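Local coordinates for ThiJ/PfpI family protein (Francisella tularensis subsp. novicida, PDB 4P5P) that probably acts as a glyoxalase III of the Hsp31-like DJ-1/PfpI family and is a virulence factor, at residues S84-V88 with N111-K117; M1-L5 with K38-I42; V155-N160 with S175-L180; I150-T156 with K198-I203. One frame throughout, in Å; residues are numbered along the deposited sequence.

Contact 1: S84-V88 with N111-K117; sequences SLRDV and NANIHSK
Asn-113 OD1, which lies against CA of Arg-86, is gripped by Lys-117 NZ and approached by a water that probably donates. The lysine, one helical turn further on, meets it on a lone pair in the carbonyl plane, with the NZ to OD1 distance at 2.8 Å. Its chain runs nearly straight and bends only at its last torsion (chi4 53°), which turns NZ back to the asparagine while CE stays packed 3.3 Å from O of Leu-85. A second water accepts from NZ and sits within hydrogen-bonding distance of the carbonyl oxygens of Arg-86 and Val-88, tying the ammonium group to the backbone of 84-88. In the flavodoxin-like fold, 84-88 follows the edge of the sheet at the short strand 83-84, whereas helix 112-123 starts within the other segment. Leu-85 fills the gap between that helix and the sheet residues Leu-5, Val-7 and Val-45. The Leu-85 side chain crosses that of Ile-114 at about a right angle, CD2 3.6 Å from CG1, while CD1 lies alongside CD of Lys-117 at 3.7 Å. The amide of Asn-113 also reaches over Arg-86, with ND2 3.7 Å from CB. Both backbones are held locally: Asn-111 N-caps the helix, its OD1 accepting from N of Ile-114 at 2.8 Å, and Ser-84 OG accepts from N of Arg-86 at 3.1 Å in an ST turn.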
loop_
_atom_site.group_PDB
_atom_site.type_symbol
_atom_site.label_atom_id
_atom_site.label_comp_id
_atom_site.label_asym_id
_atom_site.label_seq_id
_atom_site.Cartn_x
_atom_site.Cartn_y
_atom_site.Cartn_z
ATOM N N SER A 84 2.214 -0.704 -15.593
ATOM C CA SER A 84 1.706 -1.825 -14.820
ATOM C C SER A 84 2.826 -2.497 -14.021
ATOM O O SER A 84 3.973 -2.583 -14.471
ATOM C CB SER A 84 1.049 -2.862 -15.733
ATOM O OG SER A 84 0.748 -4.049 -15.007
ATOM N N LEU A 85 2.473 -2.989 -12.840
ATOM C CA LEU A 85 3.371 -3.803 -12.033
ATOM C C LEU A 85 3.982 -4.959 -12.831
ATOM O O LEU A 85 5.137 -5.318 -12.632
ATOM C CB LEU A 85 2.610 -4.340 -10.820
ATOM C CG LEU A 85 3.397 -5.178 -9.813
ATOM C CD1 LEU A 85 4.457 -4.347 -9.119
ATOM C CD2 LEU A 85 2.443 -5.814 -8.811
ATOM N N ARG A 86 3.217 -5.536 -13.745
ATOM C CA ARG A 86 3.723 -6.688 -14.496
ATOM C C ARG A 86 4.915 -6.328 -15.373
ATOM O O ARG A 86 5.633 -7.221 -15.817
ATOM C CB ARG A 86 2.628 -7.301 -15.363
ATOM C CG ARG A 86 2.316 -6.532 -16.624
ATOM C CD ARG A 86 1.153 -7.161 -17.419
ATOM N NE ARG A 86 -0.107 -7.032 -16.710
ATOM C CZ ARG A 86 -0.975 -6.027 -16.850
ATOM N NH1 ARG A 86 -0.772 -5.031 -17.713
ATOM N NH2 ARG A 86 -2.071 -6.027 -16.120
ATOM N N ASP A 87 5.127 -5.040 -15.631
ATOM C CA ASP A 87 6.157 -4.643 -16.587
ATOM C C ASP A 87 7.443 -4.129 -15.982
ATOM O O ASP A 87 8.368 -3.781 -16.716
ATOM C CB ASP A 87 5.591 -3.602 -17.539
ATOM C CG ASP A 87 4.586 -4.205 -18.516
ATOM O OD1 ASP A 87 4.753 -5.378 -18.931
ATOM O OD2 ASP A 87 3.629 -3.510 -18.883
ATOM N N VAL A 88 7.554 -4.126 -14.663
ATOM C CA VAL A 88 8.788 -3.659 -14.049
ATOM C C VAL A 88 9.652 -4.834 -13.641
ATOM O O VAL A 88 9.157 -5.928 -13.370
ATOM C CB VAL A 88 8.526 -2.759 -12.831
ATOM C CG1 VAL A 88 7.771 -1.522 -13.269
ATOM C CG2 VAL A 88 7.769 -3.505 -11.769
ATOM N N ASN A 111 -3.043 -11.050 -6.569
ATOM C CA ASN A 111 -2.203 -10.662 -7.691
ATOM C C ASN A 111 -0.884 -11.436 -7.707
ATOM O O ASN A 111 -0.095 -11.340 -6.764
ATOM C CB ASN A 111 -1.916 -9.166 -7.648
ATOM C CG ASN A 111 -1.204 -8.688 -8.888
ATOM O OD1 ASN A 111 0.023 -8.764 -8.978
ATOM N ND2 ASN A 111 -1.972 -8.212 -9.870
ATOM N N ALA A 112 -0.631 -12.181 -8.784
ATOM C CA ALA A 112 0.567 -13.012 -8.874
ATOM C C ALA A 112 1.851 -12.192 -8.870
ATOM O O ALA A 112 2.854 -12.607 -8.303
ATOM C CB ALA A 112 0.504 -13.862 -10.100
ATOM N N ASN A 113 1.836 -11.041 -9.521
ATOM C CA ASN A 113 3.027 -10.217 -9.558
ATOM C C ASN A 113 3.343 -9.630 -8.194
ATOM O O ASN A 113 4.517 -9.478 -7.854
ATOM C CB ASN A 113 2.887 -9.106 -10.595
ATOM C CG ASN A 113 3.229 -9.575 -11.990
ATOM O OD1 ASN A 113 4.404 -9.646 -12.366
ATOM N ND2 ASN A 113 2.212 -9.915 -12.762
ATOM N N ILE A 114 2.316 -9.300 -7.412
ATOM C CA ILE A 114 2.586 -8.872 -6.050
ATOM C C ILE A 114 3.281 -10.011 -5.300
ATOM O O ILE A 114 4.304 -9.813 -4.643
ATOM C CB ILE A 114 1.303 -8.451 -5.315
ATOM C CG1 ILE A 114 0.811 -7.114 -5.842
ATOM C CG2 ILE A 114 1.552 -8.356 -3.806
ATOM C CD1 ILE A 114 -0.473 -6.616 -5.143
ATOM N N HIS A 115 2.736 -11.213 -5.410
ATOM C CA HIS A 115 3.302 -12.346 -4.669
ATOM C C HIS A 115 4.768 -12.577 -5.014
ATOM O O HIS A 115 5.612 -12.661 -4.121
ATOM C CB HIS A 115 2.518 -13.635 -4.946
ATOM C CG HIS A 115 1.072 -13.574 -4.554
ATOM N ND1 HIS A 115 0.169 -14.558 -4.900
ATOM C CD2 HIS A 115 0.367 -12.638 -3.869
ATOM C CE1 HIS A 115 -1.025 -14.240 -4.426
ATOM N NE2 HIS A 115 -0.934 -13.076 -3.811
ATOM N N SER A 116 5.091 -12.643 -6.305
ATOM C CA SER A 116 6.463 -12.940 -6.713
ATOM C C SER A 116 7.411 -11.769 -6.426
ATOM O O SER A 116 8.553 -11.982 -6.010
ATOM C CB SER A 116 6.532 -13.327 -8.199
ATOM O OG SER A 116 6.077 -12.310 -9.055
ATOM N N LYS A 117 6.942 -10.533 -6.580
ATOM C CA LYS A 117 7.850 -9.408 -6.396
ATOM C C LYS A 117 8.110 -9.130 -4.924
ATOM O O LYS A 117 9.227 -8.747 -4.556
ATOM C CB LYS A 117 7.307 -8.165 -7.113
ATOM C CG LYS A 117 7.387 -8.345 -8.635
ATOM C CD LYS A 117 6.740 -7.223 -9.436
ATOM C CE LYS A 117 7.118 -7.295 -10.926
ATOM N NZ LYS A 117 6.852 -8.621 -11.560
HETATM O O HOH W 1 7.751 -8.150 -14.257
HETATM O O HOH W 2 5.648 -10.521 -14.729
#

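Contact 2: M1-L5 with K38-I42; sequences MKNVL and KNINI
This is parallel strand pairing between the first two strands of the chain, 2-8 and 40-46, neighbours in the central sheet that helix 26-35 connects in a beta-alpha-beta crossover. Lys-2, Asn-3 and Val-4 pair with Ile-40, Asn-41 and Ile-42, and the axes of the short strand segments are inclined by 23°. Three backbone bonds alternate in direction: Lys-2 N to Asn-39 O at 2.8 Å, Asn-41 N to Lys-2 O at 2.9 Å, and Val-4 N to Asn-41 O at 2.8 Å. On one face, CG2 of Val-4 packs on CG2 of Ile-40 at 3.9 Å, while CG1 of Ile-42 reaches CB of Val-4 at 4.2 Å; Tyr-32 and Ile-35 of the crossover helix close over the isoleucines. On the other face, Asn-41 ND2, which also bonds Asp-43 OD1, donates to Asn-3 OD1 at 3.0 Å, a weak, bent bond between amides turned 64° apart; both residues have a second conformer. The thioether of Met-1 lies across the strand start, SD 3.6 Å from O of Asn-39. The strands are therefore joined chiefly by main-chain bonds and by the apolar face beneath the helix, with the asparagine pair a doubtful, probably mobile addition.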
loop_
_atom_site.group_PDB
_atom_site.type_symbol
_atom_site.label_atom_id
_atom_site.label_comp_id
_atom_site.label_asym_id
_atom_site.label_seq_id
_atom_site.Cartn_x
_atom_site.Cartn_y
_atom_site.Cartn_z
ATOM N N MET A 1 22.625 5.382 -4.366
ATOM C CA MET A 1 21.260 5.659 -4.901
ATOM C C MET A 1 20.319 4.534 -4.495
ATOM O O MET A 1 20.590 3.371 -4.780
ATOM C CB MET A 1 21.304 5.798 -6.423
ATOM C CG MET A 1 19.978 6.188 -7.068
ATOM S SD MET A 1 19.465 7.886 -6.719
ATOM C CE MET A 1 20.240 8.785 -8.059
ATOM N N LYS A 2 19.228 4.879 -3.821
ATOM C CA LYS A 2 18.202 3.906 -3.462
ATOM C C LYS A 2 17.070 4.009 -4.478
ATOM O O LYS A 2 16.820 5.073 -5.024
ATOM C CB LYS A 2 17.665 4.157 -2.053
ATOM C CG LYS A 2 18.679 3.992 -0.927
ATOM C CD LYS A 2 18.991 2.524 -0.676
ATOM C CE LYS A 2 20.043 2.378 0.420
ATOM N NZ LYS A 2 20.501 0.967 0.542
ATOM N N ASN A 3 16.403 2.898 -4.735
ATOM C CA ASN A 3 15.292 2.877 -5.675
ATOM C C ASN A 3 14.085 2.199 -5.049
ATOM O O ASN A 3 14.159 1.043 -4.627
ATOM C CB ASN A 3 15.694 2.181 -6.972
ATOM C CG ASN A 3 16.573 3.050 -7.839
ATOM O OD1 ASN A 3 16.090 3.953 -8.526
ATOM N ND2 ASN A 3 17.873 2.788 -7.808
ATOM N N VAL A 4 12.977 2.937 -4.980
ATOM C CA VAL A 4 11.767 2.497 -4.300
ATOM C C VAL A 4 10.616 2.366 -5.286
ATOM O O VAL A 4 10.393 3.261 -6.097
ATOM C CB VAL A 4 11.373 3.499 -3.190
ATOM C CG1 VAL A 4 10.073 3.090 -2.500
ATOM C CG2 VAL A 4 12.516 3.660 -2.178
ATOM N N LEU A 5 9.900 1.249 -5.216
ATOM C CA LEU A 5 8.717 1.015 -6.047
ATOM C C LEU A 5 7.447 1.206 -5.222
ATOM O O LEU A 5 7.249 0.519 -4.229
ATOM C CB LEU A 5 8.753 -0.390 -6.652
ATOM C CG LEU A 5 7.617 -0.693 -7.632
ATOM C CD1 LEU A 5 7.771 0.136 -8.882
ATOM C CD2 LEU A 5 7.590 -2.159 -7.943
ATOM N N LYS A 38 17.642 13.510 -3.421
ATOM C CA LYS A 38 18.588 13.351 -4.523
ATOM C C LYS A 38 19.260 11.983 -4.526
ATOM O O LYS A 38 19.857 11.593 -5.533
ATOM C CB LYS A 38 19.645 14.462 -4.486
ATOM C CG LYS A 38 19.062 15.794 -4.944
ATOM C CD LYS A 38 20.076 16.904 -4.910
ATOM C CE LYS A 38 19.473 18.200 -5.398
ATOM N NZ LYS A 38 20.474 19.299 -5.392
ATOM N N ASN A 39 19.151 11.245 -3.419
ATOM C CA ASN A 39 19.740 9.913 -3.347
ATOM C C ASN A 39 18.712 8.780 -3.238
ATOM O O ASN A 39 19.086 7.617 -3.099
ATOM C CB ASN A 39 20.709 9.851 -2.175
ATOM C CG ASN A 39 21.953 10.688 -2.419
ATOM O OD1 ASN A 39 22.528 10.663 -3.512
ATOM N ND2 ASN A 39 22.357 11.456 -1.414
ATOM N N ILE A 40 17.433 9.122 -3.322
ATOM C CA ILE A 40 16.367 8.119 -3.315
ATOM C C ILE A 40 15.363 8.404 -4.423
ATOM O O ILE A 40 14.662 9.418 -4.408
ATOM C CB ILE A 40 15.594 8.062 -1.976
ATOM C CG1 ILE A 40 16.529 7.799 -0.798
ATOM C CG2 ILE A 40 14.547 6.955 -2.017
ATOM C CD1 ILE A 40 15.864 7.960 0.551
ATOM N N ASN A 41 15.311 7.480 -5.368
ATOM C CA ASN A 41 14.400 7.562 -6.498
ATOM C C ASN A 41 13.141 6.759 -6.212
ATOM O O ASN A 41 13.218 5.695 -5.616
ATOM C CB ASN A 41 15.100 7.050 -7.764
ATOM C CG ASN A 41 14.173 6.949 -8.953
ATOM O OD1 ASN A 41 13.838 7.962 -9.572
ATOM N ND2 ASN A 41 13.767 5.723 -9.299
ATOM N N ILE A 42 11.989 7.279 -6.628
ATOM C CA ILE A 42 10.739 6.556 -6.484
ATOM C C ILE A 42 10.070 6.404 -7.836
ATOM O O ILE A 42 9.843 7.394 -8.540
ATOM C CB ILE A 42 9.761 7.263 -5.531
ATOM C CG1 ILE A 42 10.413 7.467 -4.166
ATOM C CG2 ILE A 42 8.472 6.431 -5.394
ATOM C CD1 ILE A 42 9.557 8.248 -3.186
#

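Contact 3: V155-N160 with S175-L180; sequences VTGFSN and SLEDSL
Val-155 meets the helix loosely, CG2 lying 4.3 Å from CD1 of Leu-180, and Leu-180 CD1 also comes near O of Thr-156. At Gly-157 the chain is nearly fully extended and passes against Leu-176, whose CD2 comes 3.8 Å from N of Phe-158. The phenyl group of Phe-158 leads away from the helix to meet the ring of His-133, while its carbonyl oxygen accepts from a water that in turn accepts from N of Glu-177. Ser-159 is the N-cap of helix 160-165, and its OG also bonds Glu-162. Here two helix starts, 160-165 and 176-182, face each other, joined through Asn-160. Glu-177 OE2 takes N of Asn-160 at 2.9 Å in an almost straight bond (173°), met nearly along its C-O axis. Its extended chain, with CG anti to N (chi1 173°), carries the carboxylate flat against the Asn-160 amide, the planes only 13° apart; a negative group at the first turn of a helix would probably be favourable. Asn-160 OD1 accepts from Ser-175 OG on a lone pair at 2.7 Å and from the same water. ND2 donates in its amide plane to Asp-178 OD1 at 3.0 Å, entering from above the carboxylate plane. Ser-175 OG is shared, since it also caps helix 176-182 by accepting from N of Asp-178 at 3.0 Å.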
loop_
_atom_site.group_PDB
_atom_site.type_symbol
_atom_site.label_atom_id
_atom_site.label_comp_id
_atom_site.label_asym_id
_atom_site.label_seq_id
_atom_site.Cartn_x
_atom_site.Cartn_y
_atom_site.Cartn_z
ATOM N N VAL A 155 2.009 -7.085 12.598
ATOM C CA VAL A 155 1.489 -6.223 11.548
ATOM C C VAL A 155 0.299 -5.411 12.047
ATOM O O VAL A 155 -0.306 -5.713 13.090
ATOM C CB VAL A 155 1.033 -7.034 10.292
ATOM C CG1 VAL A 155 2.146 -7.922 9.773
ATOM C CG2 VAL A 155 -0.225 -7.862 10.592
ATOM N N THR A 156 -0.022 -4.366 11.296
ATOM C CA THR A 156 -1.290 -3.677 11.422
ATOM C C THR A 156 -1.853 -3.442 10.026
ATOM O O THR A 156 -1.348 -4.012 9.045
ATOM C CB THR A 156 -1.139 -2.343 12.204
ATOM O OG1 THR A 156 -2.430 -1.791 12.482
ATOM C CG2 THR A 156 -0.300 -1.334 11.429
ATOM N N GLY A 157 -2.895 -2.624 9.951
ATOM C CA GLY A 157 -3.628 -2.370 8.721
ATOM C C GLY A 157 -4.989 -1.828 9.114
ATOM O O GLY A 157 -5.297 -1.768 10.302
ATOM N N PHE A 158 -5.797 -1.419 8.139
ATOM C CA PHE A 158 -7.089 -0.792 8.417
ATOM C C PHE A 158 -7.936 -1.691 9.326
ATOM O O PHE A 158 -8.191 -2.852 9.010
ATOM C CB PHE A 158 -7.809 -0.498 7.099
ATOM C CG PHE A 158 -8.851 0.585 7.181
ATOM C CD1 PHE A 158 -8.487 1.928 7.196
ATOM C CD2 PHE A 158 -10.193 0.270 7.206
ATOM C CE1 PHE A 158 -9.452 2.926 7.242
ATOM C CE2 PHE A 158 -11.151 1.257 7.248
ATOM C CZ PHE A 158 -10.780 2.586 7.265
ATOM N N SER A 159 -8.382 -1.148 10.455
ATOM C CA SER A 159 -8.979 -1.969 11.508
ATOM C C SER A 159 -10.459 -2.218 11.254
ATOM O O SER A 159 -11.109 -1.453 10.552
ATOM C CB SER A 159 -8.786 -1.301 12.873
ATOM O OG SER A 159 -9.596 -0.152 12.997
ATOM N N ASN A 160 -10.995 -3.289 11.837
ATOM C CA ASN A 160 -12.423 -3.564 11.732
ATOM C C ASN A 160 -13.266 -2.432 12.313
ATOM O O ASN A 160 -14.339 -2.128 11.807
ATOM C CB ASN A 160 -12.766 -4.874 12.437
ATOM C CG ASN A 160 -12.296 -6.074 11.671
ATOM O OD1 ASN A 160 -12.011 -5.979 10.485
ATOM N ND2 ASN A 160 -12.217 -7.220 12.340
ATOM N N SER A 175 -12.848 -9.078 5.604
ATOM C CA SER A 175 -12.270 -8.212 6.615
ATOM C C SER A 175 -10.751 -8.322 6.552
ATOM O O SER A 175 -10.183 -9.403 6.721
ATOM C CB SER A 175 -12.781 -8.583 8.012
ATOM O OG SER A 175 -11.823 -8.249 8.996
ATOM N N LEU A 176 -10.094 -7.198 6.315
ATOM C CA LEU A 176 -8.641 -7.179 6.241
ATOM C C LEU A 176 -7.997 -7.668 7.537
ATOM O O LEU A 176 -7.112 -8.511 7.509
ATOM C CB LEU A 176 -8.161 -5.770 5.913
ATOM C CG LEU A 176 -6.647 -5.585 5.887
ATOM C CD1 LEU A 176 -5.964 -6.542 4.906
ATOM C CD2 LEU A 176 -6.334 -4.164 5.520
ATOM N N GLU A 177 -8.432 -7.104 8.663
ATOM C CA GLU A 177 -7.947 -7.537 9.964
ATOM C C GLU A 177 -8.105 -9.042 10.158
ATOM O O GLU A 177 -7.167 -9.732 10.564
ATOM C CB GLU A 177 -8.684 -6.776 11.077
ATOM C CG GLU A 177 -8.361 -7.272 12.474
ATOM C CD GLU A 177 -8.957 -6.407 13.583
ATOM O OE1 GLU A 177 -8.931 -6.872 14.738
ATOM O OE2 GLU A 177 -9.434 -5.282 13.317
ATOM N N ASP A 178 -9.299 -9.554 9.882
ATOM C CA ASP A 178 -9.555 -10.977 10.085
ATOM C C ASP A 178 -8.639 -11.817 9.177
ATOM O O ASP A 178 -8.130 -12.865 9.583
ATOM C CB ASP A 178 -11.024 -11.319 9.821
ATOM C CG ASP A 178 -11.982 -10.685 10.838
ATOM O OD1 ASP A 178 -11.530 -10.083 11.830
ATOM O OD2 ASP A 178 -13.209 -10.802 10.649
ATOM N N SER A 179 -8.415 -11.349 7.953
ATOM C CA SER A 179 -7.577 -12.098 7.006
ATOM C C SER A 179 -6.117 -12.152 7.419
ATOM O O SER A 179 -5.443 -13.150 7.202
ATOM C CB SER A 179 -7.677 -11.498 5.607
ATOM O OG SER A 179 -8.836 -11.950 4.946
ATOM N N LEU A 180 -5.617 -11.068 8.001
ATOM C CA LEU A 180 -4.243 -11.040 8.489
ATOM C C LEU A 180 -4.085 -12.025 9.655
ATOM O O LEU A 180 -3.082 -12.732 9.750
ATOM C CB LEU A 180 -3.862 -9.621 8.907
ATOM C CG LEU A 180 -3.763 -8.640 7.731
ATOM C CD1 LEU A 180 -3.760 -7.192 8.189
ATOM C CD2 LEU A 180 -2.514 -8.928 6.905
HETATM O O HOH W 3 -10.103 -4.699 8.794
HETATM O O HOH W 4 -12.297 -7.484 15.073
#

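Contact 4: I150-T156 with K198-I203; sequences IRDKEVT and KSDSKI
Glu-154 joins the segments by two polar bonds, one from its main chain and one from its side chain. Its N donates to OD2 of Asp-200 at 2.8 Å, on the anti side and somewhat out of the carboxylate plane, and Lys-198 NZ forms a salt bridge with Glu-154 OE2 at 2.9 Å, met nearly end-on. Bends at chi2 and chi3 of the lysine (-62° and -58°) bring CE close to CB of Glu-154 and NZ to OE2; its CG rests by the Val-155 carbonyl carbon and the CG2 methyl of Thr-156. The carboxylates of Glu-154 and Asp-200 stand almost perpendicular, their planes 84° apart; Lys-198 would probably ease the proximity of these acids. Beside them Lys-153 crosses Asp-200, with CB 3.6 Å from OD2. In one of its two conformers its CD appears to pass CD1 of Ile-203 at 3.6 Å, and NZ to bond O of Ile-149. Strand 154-155, which pairs with 186-187 in a small parallel sheet, is thereby laid against the hairpin of strands 197-200 and 203-206, whose first strand is at the edge of the main sheet. That hairpin closes in a type I' turn from Asp-200 to Ile-203, with backbone bonds in both directions between these two residues. Further out, Ser-201 OG donates to Asp-200 OD1 at 2.9 Å and steadies the carboxylate that receives Glu-154. A type II turn from Ile-150 to Lys-153 leads into the strand. Water bridges O of Glu-154 and O of Ile-203.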
loop_
_atom_site.group_PDB
_atom_site.type_symbol
_atom_site.label_atom_id
_atom_site.label_comp_id
_atom_site.label_asym_id
_atom_site.label_seq_id
_atom_site.Cartn_x
_atom_site.Cartn_y
_atom_site.Cartn_z
ATOM N N ILE A 150 4.105 -13.580 6.300
ATOM C CA ILE A 150 3.762 -12.732 7.436
ATOM C C ILE A 150 3.340 -13.530 8.666
ATOM O O ILE A 150 3.040 -12.925 9.698
ATOM C CB ILE A 150 2.635 -11.706 7.117
ATOM C CG1 ILE A 150 1.291 -12.396 6.859
ATOM C CG2 ILE A 150 3.041 -10.822 5.945
ATOM C CD1 ILE A 150 0.152 -11.418 6.658
ATOM N N ARG A 151 3.322 -14.859 8.592
ATOM C CA ARG A 151 2.993 -15.642 9.794
ATOM C C ARG A 151 3.994 -15.326 10.906
ATOM O O ARG A 151 5.188 -15.203 10.668
ATOM C CB ARG A 151 2.959 -17.148 9.506
ATOM C CG ARG A 151 4.302 -17.819 9.308
ATOM C CD ARG A 151 4.086 -19.166 8.612
ATOM N NE ARG A 151 5.273 -20.015 8.553
ATOM C CZ ARG A 151 6.328 -19.792 7.777
ATOM N NH1 ARG A 151 6.371 -18.722 6.990
ATOM N NH2 ARG A 151 7.342 -20.654 7.785
ATOM N N ASP A 152 3.460 -15.161 12.111
ATOM C CA ASP A 152 4.235 -14.882 13.323
ATOM C C ASP A 152 4.849 -13.479 13.338
ATOM O O ASP A 152 5.625 -13.156 14.239
ATOM C CB ASP A 152 5.339 -15.939 13.518
ATOM C CG ASP A 152 4.786 -17.353 13.561
ATOM O OD1 ASP A 152 3.679 -17.523 14.107
ATOM O OD2 ASP A 152 5.452 -18.288 13.056
ATOM N N LYS A 153 4.496 -12.633 12.374
ATOM C CA LYS A 153 5.035 -11.278 12.333
ATOM C C LYS A 153 4.007 -10.271 12.828
ATOM O O LYS A 153 2.806 -10.441 12.634
ATOM C CB LYS A 153 5.507 -10.938 10.920
ATOM C CG LYS A 153 6.724 -11.776 10.528
ATOM C CD LYS A 153 7.390 -11.308 9.262
ATOM C CE LYS A 153 8.670 -12.101 8.990
ATOM N NZ LYS A 153 8.427 -13.572 8.886
ATOM N N GLU A 154 4.504 -9.232 13.494
ATOM C CA GLU A 154 3.658 -8.156 13.983
ATOM C C GLU A 154 3.304 -7.211 12.847
ATOM O O GLU A 154 4.188 -6.647 12.203
ATOM C CB GLU A 154 4.352 -7.405 15.114
ATOM C CG GLU A 154 4.737 -8.342 16.239
ATOM C CD GLU A 154 5.244 -7.633 17.465
ATOM O OE1 GLU A 154 5.679 -8.330 18.409
ATOM O OE2 GLU A 154 5.211 -6.385 17.488
ATOM N N VAL A 155 2.009 -7.085 12.598
ATOM C CA VAL A 155 1.489 -6.223 11.548
ATOM C C VAL A 155 0.299 -5.411 12.047
ATOM O O VAL A 155 -0.306 -5.713 13.090
ATOM C CB VAL A 155 1.033 -7.034 10.292
ATOM C CG1 VAL A 155 2.146 -7.922 9.773
ATOM C CG2 VAL A 155 -0.225 -7.862 10.592
ATOM N N THR A 156 -0.022 -4.366 11.296
ATOM C CA THR A 156 -1.290 -3.677 11.422
ATOM C C THR A 156 -1.853 -3.442 10.026
ATOM O O THR A 156 -1.348 -4.012 9.045
ATOM C CB THR A 156 -1.139 -2.343 12.204
ATOM O OG1 THR A 156 -2.430 -1.791 12.482
ATOM C CG2 THR A 156 -0.300 -1.334 11.429
ATOM N N LYS A 198 3.790 -0.589 12.422
ATOM C CA LYS A 198 4.491 -1.776 12.874
ATOM C C LYS A 198 5.641 -2.118 11.940
ATOM O O LYS A 198 5.539 -1.906 10.733
ATOM C CB LYS A 198 3.525 -2.959 12.956
ATOM C CG LYS A 198 2.398 -2.765 13.981
ATOM C CD LYS A 198 2.903 -2.602 15.421
ATOM C CE LYS A 198 3.725 -3.775 15.879
ATOM N NZ LYS A 198 4.075 -3.709 17.326
ATOM N N SER A 199 6.724 -2.634 12.510
ATOM C CA SER A 199 7.894 -3.022 11.741
ATOM C C SER A 199 8.433 -4.353 12.268
ATOM O O SER A 199 8.807 -4.465 13.443
ATOM C CB SER A 199 8.959 -1.929 11.808
ATOM O OG SER A 199 9.985 -2.157 10.860
ATOM N N ASP A 200 8.468 -5.352 11.398
ATOM C CA ASP A 200 8.914 -6.689 11.761
ATOM C C ASP A 200 9.641 -7.284 10.567
ATOM O O ASP A 200 9.039 -7.491 9.518
ATOM C CB ASP A 200 7.718 -7.559 12.163
ATOM C CG ASP A 200 8.123 -8.843 12.841
ATOM O OD1 ASP A 200 9.229 -9.348 12.564
ATOM O OD2 ASP A 200 7.335 -9.361 13.641
ATOM N N SER A 201 10.936 -7.536 10.719
ATOM C CA SER A 201 11.733 -8.139 9.653
ATOM C C SER A 201 11.687 -7.328 8.350
ATOM O O SER A 201 11.658 -7.900 7.263
ATOM C CB SER A 201 11.252 -9.568 9.397
ATOM O OG SER A 201 11.216 -10.303 10.610
ATOM N N LYS A 202 11.684 -6.003 8.490
ATOM C CA LYS A 202 11.628 -5.043 7.384
ATOM C C LYS A 202 10.316 -5.123 6.606
ATOM O O LYS A 202 10.209 -4.593 5.503
ATOM C CB LYS A 202 12.822 -5.223 6.447
ATOM C CG LYS A 202 14.152 -4.778 7.055
ATOM C CD LYS A 202 15.217 -4.818 5.986
ATOM C CE LYS A 202 16.527 -4.245 6.427
ATOM N NZ LYS A 202 17.500 -4.306 5.296
ATOM N N ILE A 203 9.306 -5.744 7.211
ATOM C CA ILE A 203 7.934 -5.623 6.751
ATOM C C ILE A 203 7.289 -4.535 7.601
ATOM O O ILE A 203 7.113 -4.708 8.807
ATOM C CB ILE A 203 7.154 -6.939 6.884
ATOM C CG1 ILE A 203 7.803 -8.015 6.010
ATOM C CG2 ILE A 203 5.686 -6.723 6.496
ATOM C CD1 ILE A 203 7.264 -9.420 6.245
HETATM O O HOH W 5 4.550 -5.049 9.943
#

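How the contacts relate
The four contacts form two touching pairs. Contacts 1 and 2 meet where Leu-5 CD2 packs on Leu-85 CD1 at 4.0 Å, which links the edge loop after strand 83-84 to strand 2-8. Contacts 3 and 4 share Val-155 and Thr-156, and Leu-180 CD2 lies 3.7 Å from Ile-150 CD1; contact 3 is nested in the loop that contact 4 closes. Contacts 2 and 4 reach the same main sheet, with centres about 23 Å apart. Contact 3 borders the probable active site through Phe-158 and His-133, which follows Cys-132, present as 3-sulfinoalanine and probably the nucleophile, as in relatives of this family.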